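Local coordinates for protein phosphatidylserine synthase (Haemophilus influenzae, PDB 3HSI) that belongs to the phospholipase D superfamily of enzymes and has a PLD-like domain, at residues K299-I304 with G349-R354; F338-E343 with K423-L428. One frame throughout, in Å; residues are numbered along the deposited sequence.

In the fold
Both contacts lie on one flank of the chain, with centres about 12 Å apart. Interaction 1 pairs two parallel strands of the mixed sheet, 300-306 and 351-356. Interaction 2 joins the end of helix 327-341 to the loop that follows strand 419-421. Their segments alternate along the chain: 299-304, 338-343, 349-354, 423-428. Helix 327-341 lies on the connection between the two strands and packs on them through Phe338 and Cys339, which meet Ile303, Leu351 and Val353. Both strands and the helix fall within the PLD-like range. The helix end sits on the sheet and the loop packs against it beside strand 351-356, so the same helix end serves both contacts.

Interaction 1 (K299-I304 with G349-R354); sequences KRVEII and GQLVVR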
loop_
_atom_site.group_PDB
_atom_site.type_symbol
_atom_site.label_atom_id
_atom_site.label_comp_id
_atom_site.label_asym_id
_atom_site.label_seq_id
_atom_site.Cartn_x
_atom_site.Cartn_y
_atom_site.Cartn_z
ATOM N N LYS C 299 29.911 -5.558 -15.864
ATOM C CA LYS C 299 30.274 -4.549 -14.862
ATOM C C LYS C 299 30.489 -5.257 -13.533
ATOM O O LYS C 299 29.964 -6.349 -13.319
ATOM C CB LYS C 299 29.219 -3.445 -14.722
ATOM C CG LYS C 299 28.449 -3.063 -15.991
ATOM C CD LYS C 299 29.362 -2.697 -17.125
ATOM C CE LYS C 299 28.660 -1.881 -18.183
ATOM N NZ LYS C 299 29.772 -1.261 -18.938
ATOM N N ARG C 300 31.269 -4.652 -12.650
ATOM C CA ARG C 300 31.451 -5.208 -11.321
ATOM C C ARG C 300 30.413 -4.640 -10.356
ATOM O O ARG C 300 29.987 -3.483 -10.502
ATOM C CB ARG C 300 32.844 -4.870 -10.789
ATOM C CG ARG C 300 33.956 -5.203 -11.757
ATOM C CD ARG C 300 34.136 -6.674 -11.904
ATOM N NE ARG C 300 35.267 -7.015 -12.753
ATOM C CZ ARG C 300 35.171 -7.630 -13.928
ATOM N NH1 ARG C 300 33.985 -7.981 -14.421
ATOM N NH2 ARG C 300 36.269 -7.913 -14.615
ATOM N N VAL C 301 30.053 -5.448 -9.360
ATOM C CA VAL C 301 29.065 -5.074 -8.366
ATOM C C VAL C 301 29.534 -5.577 -7.016
ATOM O O VAL C 301 29.915 -6.748 -6.866
ATOM C CB VAL C 301 27.643 -5.699 -8.650
ATOM C CG1 VAL C 301 26.641 -5.303 -7.516
ATOM C CG2 VAL C 301 27.130 -5.303 -10.044
ATOM N N GLU C 302 29.500 -4.681 -6.041
ATOM C CA GLU C 302 29.824 -5.029 -4.686
ATOM C C GLU C 302 28.605 -4.710 -3.803
ATOM O O GLU C 302 28.099 -3.614 -3.820
ATOM C CB GLU C 302 31.064 -4.231 -4.237
ATOM C CG GLU C 302 31.446 -4.495 -2.799
ATOM C CD GLU C 302 32.627 -3.658 -2.321
ATOM O OE1 GLU C 302 33.199 -2.873 -3.129
ATOM O OE2 GLU C 302 33.002 -3.804 -1.127
ATOM N N ILE C 303 28.146 -5.671 -3.016
ATOM C CA ILE C 303 27.005 -5.429 -2.146
ATOM C C ILE C 303 27.420 -5.726 -0.728
ATOM O O ILE C 303 28.015 -6.781 -0.454
ATOM C CB ILE C 303 25.793 -6.303 -2.555
ATOM C CG1 ILE C 303 25.436 -6.032 -4.030
ATOM C CG2 ILE C 303 24.611 -6.031 -1.592
ATOM C CD1 ILE C 303 24.370 -7.002 -4.656
ATOM N N ILE C 304 27.165 -4.777 0.163
ATOM C CA ILE C 304 27.550 -4.935 1.548
ATOM C C ILE C 304 26.286 -4.888 2.390
ATOM O O ILE C 304 25.585 -3.898 2.384
ATOM C CB ILE C 304 28.534 -3.796 2.007
ATOM C CG1 ILE C 304 29.600 -3.556 0.929
ATOM C CG2 ILE C 304 29.148 -4.140 3.375
ATOM C CD1 ILE C 304 30.768 -2.483 1.293
ATOM N N GLY C 349 34.605 -13.275 -9.164
ATOM C CA GLY C 349 34.875 -12.025 -8.437
ATOM C C GLY C 349 34.225 -10.822 -9.102
ATOM O O GLY C 349 34.450 -9.662 -8.706
ATOM N N GLN C 350 33.401 -11.082 -10.113
ATOM C CA GLN C 350 32.668 -10.007 -10.756
ATOM C C GLN C 350 31.645 -9.407 -9.783
ATOM O O GLN C 350 31.403 -8.202 -9.791
ATOM C CB GLN C 350 31.985 -10.494 -12.045
ATOM C CG GLN C 350 31.474 -9.329 -12.913
ATOM C CD GLN C 350 30.552 -9.784 -14.024
ATOM O OE1 GLN C 350 30.530 -10.968 -14.386
ATOM N NE2 GLN C 350 29.755 -8.854 -14.549
ATOM N N LEU C 351 31.019 -10.272 -8.987
ATOM C CA LEU C 351 30.122 -9.846 -7.915
ATOM C C LEU C 351 30.792 -10.145 -6.599
ATOM O O LEU C 351 31.247 -11.265 -6.360
ATOM C CB LEU C 351 28.780 -10.585 -7.995
ATOM C CG LEU C 351 27.773 -10.515 -6.835
ATOM C CD1 LEU C 351 27.248 -9.087 -6.605
ATOM C CD2 LEU C 351 26.563 -11.402 -7.133
ATOM N N VAL C 352 30.872 -9.127 -5.761
ATOM C CA VAL C 352 31.437 -9.237 -4.432
ATOM C C VAL C 352 30.301 -9.031 -3.429
ATOM O O VAL C 352 29.588 -8.029 -3.475
ATOM C CB VAL C 352 32.578 -8.203 -4.207
ATOM C CG1 VAL C 352 33.005 -8.152 -2.717
ATOM C CG2 VAL C 352 33.809 -8.588 -5.072
ATOM N N VAL C 353 30.113 -9.996 -2.546
ATOM C CA VAL C 353 29.078 -9.884 -1.547
ATOM C C VAL C 353 29.818 -9.882 -0.239
ATOM O O VAL C 353 30.588 -10.797 0.025
ATOM C CB VAL C 353 28.061 -11.053 -1.632
ATOM C CG1 VAL C 353 27.116 -11.061 -0.401
ATOM C CG2 VAL C 353 27.244 -10.939 -2.908
ATOM N N ARG C 354 29.614 -8.850 0.562
ATOM C CA ARG C 354 30.293 -8.768 1.837
ATOM C C ARG C 354 29.300 -8.776 2.962
ATOM O O ARG C 354 28.274 -8.101 2.879
ATOM C CB ARG C 354 31.073 -7.468 1.939
ATOM C CG ARG C 354 32.429 -7.554 1.381
ATOM C CD ARG C 354 32.903 -6.153 1.269
ATOM N NE ARG C 354 34.149 -6.086 0.537
ATOM C CZ ARG C 354 35.341 -6.334 1.054
ATOM N NH1 ARG C 354 35.488 -6.700 2.331
ATOM N NH2 ARG C 354 36.393 -6.210 0.273
#
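Lys299 gives its backbone O to the side-chain amide of Gln350. Gln350 NE2 donates to Lys299 O at 2.8 Å, and the bond is nearly straight, at 169°. Lys299 O lies in the amide plane of Gln350, but NE2 is tilted from the carbonyl plane of Lys299. Gln350 CG is anti to its backbone N, and the extended chain carries the amide across to this carbonyl. Leu295 O takes a second bond from NE2. Arg300 bends at chi2, which brings its NH1 to 3.2 Å from Gln350 CG. Their chains cross at about a right angle.

From here the strands run parallel, 8° apart. Val301 N bonds Gln350 O, and Val301 O receives Val352 N at 2.8 Å. Val301 CG1 meets Leu351 CD1 at 3.9 Å. On the other face Glu302 lies alongside Val352. Glu302 OE2 makes a salt bridge to Arg354 NE at 3.0 Å. The hydrogen bond in it is weak, bent to 120°. Arg416 pairs with Glu302 OE1, and Arg354 NH1 is hydrogen-bonded to Thr419 OG1. Ile303 repeats the backbone pattern, its N to Val352 O and its O to Arg354 N. Ile304 CG2 rests beside Arg354 CB.

Strand 273-277 flanks 300-306 on its other edge. Helices 327-341 and 343-348 link the two parallel strands in a beta-alpha-beta crossover. With helix 285-296 they pack on the face bearing Val301, Ile303, Leu351 and Val353.

Interaction 2 (F338-E343 with K423-L428); sequences FCEKFE and KHYTEL
The last turn of helix 327-341 faces the short 3-10 segment 425-427, and the backbones come nearest at Cys339 and Tyr425, 5.1 Å from CA to CA. A water joins them there. It donates to Cys339 O at 3.0 Å and accepts from Tyr425 N at 2.9 Å. Beside it the two CB atoms of Cys339 and Tyr425 touch at 3.5 Å.

Tyr425 is the main side chain of the contact. Its CG sits between the backbone N and the carbonyl carbon (chi1 71°), which places the ring against Glu340. Glu340 CG lies over the ring centre in a CH-pi contact, 3.7 Å from the centroid of the Tyr425 ring. The Glu340 carboxylate continues over the same ring, with its plane turned only 19° from it. Glu340 OE1 comes near Tyr425 CE2. Thr426 CG2 lies over the opposite face, toward the rim.

Helix 327-341 belongs to the strand-helix-strand connection between 300-306 and 351-356. Its end is met by the loop leaving strand 419-421, which pairs with 351-356 in the same sheet. The helix ends at Lys341. Phe342 leaves helical geometry and is the N-cap position of helix 343-348.

Glu343 therefore stands in the first turn of that next helix. Glu343 OE2 accepts a hydrogen bond from His424 NE2 at 3.2 Å, on the anti side and somewhat out of the carboxylate plane. The carboxylate and imidazole planes are 59° apart. Glu343 OE2 also lies at the edge of the Tyr425 ring, near its plane, 3.7 Å from Tyr425 CE1. Farther along, Leu428 CD1 makes a looser contact with Cys339 SG, at 4.5 Å. Leu428 also packs on Leu335 of helix 327-341 and on Leu355, and its backbone O takes a hydrogen bond from Arg336 NE.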
loop_
_atom_site.group_PDB
_atom_site.type_symbol
_atom_site.label_atom_id
_atom_site.label_comp_id
_atom_site.label_asym_id
_atom_site.label_seq_id
_atom_site.Cartn_x
_atom_site.Cartn_y
_atom_site.Cartn_z
ATOM N N PHE C 338 20.086 -15.250 -4.271
ATOM C CA PHE C 338 20.757 -14.317 -5.159
ATOM C C PHE C 338 22.181 -14.767 -5.474
ATOM O O PHE C 338 22.612 -14.707 -6.625
ATOM C CB PHE C 338 20.791 -12.960 -4.470
ATOM C CG PHE C 338 21.527 -11.912 -5.222
ATOM C CD1 PHE C 338 20.942 -11.284 -6.318
ATOM C CD2 PHE C 338 22.806 -11.497 -4.784
ATOM C CE1 PHE C 338 21.644 -10.266 -7.000
ATOM C CE2 PHE C 338 23.508 -10.483 -5.434
ATOM C CZ PHE C 338 22.937 -9.848 -6.539
ATOM N N CYS C 339 22.899 -15.216 -4.453
ATOM C CA CYS C 339 24.275 -15.688 -4.601
ATOM C C CYS C 339 24.335 -16.996 -5.361
ATOM O O CYS C 339 25.356 -17.342 -5.954
ATOM C CB CYS C 339 24.925 -15.846 -3.235
ATOM S SG CYS C 339 25.165 -14.236 -2.383
ATOM N N GLU C 340 23.243 -17.736 -5.336
ATOM C CA GLU C 340 23.200 -18.961 -6.105
ATOM C C GLU C 340 22.946 -18.628 -7.581
ATOM O O GLU C 340 23.638 -19.138 -8.464
ATOM C CB GLU C 340 22.152 -19.928 -5.554
ATOM C CG GLU C 340 22.227 -21.246 -6.286
ATOM C CD GLU C 340 21.153 -22.234 -5.917
ATOM O OE1 GLU C 340 20.622 -22.212 -4.780
ATOM O OE2 GLU C 340 20.852 -23.071 -6.792
ATOM N N LYS C 341 21.963 -17.762 -7.838
ATOM C CA LYS C 341 21.689 -17.289 -9.190
ATOM C C LYS C 341 22.972 -16.738 -9.830
ATOM O O LYS C 341 23.291 -17.083 -10.978
ATOM C CB LYS C 341 20.602 -16.225 -9.146
ATOM C CG LYS C 341 20.250 -15.656 -10.483
ATOM C CD LYS C 341 19.248 -14.527 -10.320
ATOM C CE LYS C 341 18.786 -13.953 -11.640
ATOM N NZ LYS C 341 18.115 -15.022 -12.450
ATOM N N PHE C 342 23.730 -15.930 -9.068
ATOM C CA PHE C 342 24.959 -15.306 -9.578
ATOM C C PHE C 342 26.245 -15.994 -9.110
ATOM O O PHE C 342 27.270 -15.355 -8.829
ATOM C CB PHE C 342 24.947 -13.786 -9.315
ATOM C CG PHE C 342 23.822 -13.080 -10.021
ATOM C CD1 PHE C 342 23.843 -12.927 -11.395
ATOM C CD2 PHE C 342 22.706 -12.641 -9.321
ATOM C CE1 PHE C 342 22.799 -12.294 -12.060
ATOM C CE2 PHE C 342 21.641 -12.015 -9.977
ATOM C CZ PHE C 342 21.687 -11.836 -11.336
ATOM N N GLU C 343 26.169 -17.319 -9.058
ATOM C CA GLU C 343 27.264 -18.178 -8.652
ATOM C C GLU C 343 28.557 -18.021 -9.492
ATOM O O GLU C 343 29.678 -17.967 -8.933
ATOM C CB GLU C 343 26.772 -19.616 -8.718
ATOM C CG GLU C 343 27.640 -20.613 -8.021
ATOM C CD GLU C 343 27.167 -22.044 -8.261
ATOM O OE1 GLU C 343 26.220 -22.261 -9.073
ATOM O OE2 GLU C 343 27.768 -22.954 -7.638
ATOM N N LYS C 423 32.533 -16.349 -0.185
ATOM C CA LYS C 423 33.137 -17.056 -1.302
ATOM C C LYS C 423 32.171 -17.935 -2.093
ATOM O O LYS C 423 32.426 -18.246 -3.253
ATOM C CB LYS C 423 34.358 -17.885 -0.834
ATOM N N HIS C 424 31.076 -18.358 -1.494
ATOM C CA HIS C 424 30.172 -19.271 -2.218
ATOM C C HIS C 424 28.849 -19.225 -1.490
ATOM O O HIS C 424 28.848 -19.099 -0.272
ATOM C CB HIS C 424 30.741 -20.705 -2.216
ATOM C CG HIS C 424 30.027 -21.647 -3.137
ATOM N ND1 HIS C 424 29.170 -22.624 -2.682
ATOM C CD2 HIS C 424 30.036 -21.759 -4.487
ATOM C CE1 HIS C 424 28.687 -23.304 -3.708
ATOM N NE2 HIS C 424 29.185 -22.790 -4.818
ATOM N N TYR C 425 27.725 -19.324 -2.214
ATOM C CA TYR C 425 26.416 -19.165 -1.575
ATOM C C TYR C 425 26.241 -20.166 -0.427
ATOM O O TYR C 425 25.473 -19.918 0.509
ATOM C CB TYR C 425 25.260 -19.256 -2.582
ATOM C CG TYR C 425 24.992 -20.639 -3.142
ATOM C CD1 TYR C 425 25.657 -21.082 -4.292
ATOM C CD2 TYR C 425 24.078 -21.500 -2.529
ATOM C CE1 TYR C 425 25.432 -22.359 -4.812
ATOM C CE2 TYR C 425 23.803 -22.793 -3.077
ATOM C CZ TYR C 425 24.500 -23.208 -4.198
ATOM O OH TYR C 425 24.272 -24.465 -4.732
ATOM N N THR C 426 26.980 -21.275 -0.492
ATOM C CA THR C 426 26.915 -22.303 0.538
ATOM C C THR C 426 27.581 -21.885 1.830
ATOM O O THR C 426 27.443 -22.577 2.809
ATOM C CB THR C 426 27.551 -23.637 0.095
ATOM O OG1 THR C 426 28.869 -23.387 -0.413
ATOM C CG2 THR C 426 26.703 -24.340 -0.973
ATOM N N GLU C 427 28.331 -20.788 1.823
ATOM C CA GLU C 427 28.834 -20.202 3.076
ATOM C C GLU C 427 27.724 -19.560 3.913
ATOM O O GLU C 427 27.902 -19.344 5.109
ATOM C CB GLU C 427 29.949 -19.187 2.817
ATOM C CG GLU C 427 31.258 -19.850 2.443
ATOM C CD GLU C 427 32.424 -18.890 2.184
ATOM O OE1 GLU C 427 33.435 -19.399 1.636
ATOM O OE2 GLU C 427 32.376 -17.670 2.518
ATOM N N LEU C 428 26.592 -19.236 3.294
ATOM C CA LEU C 428 25.429 -18.772 4.055
ATOM C C LEU C 428 24.611 -19.974 4.500
ATOM O O LEU C 428 24.427 -20.922 3.745
ATOM C CB LEU C 428 24.551 -17.842 3.213
ATOM C CG LEU C 428 25.112 -16.497 2.802
ATOM C CD1 LEU C 428 24.294 -15.950 1.678
ATOM C CD2 LEU C 428 25.134 -15.559 3.983
HETATM O O HOH W 1 27.910 -18.580 -5.001
#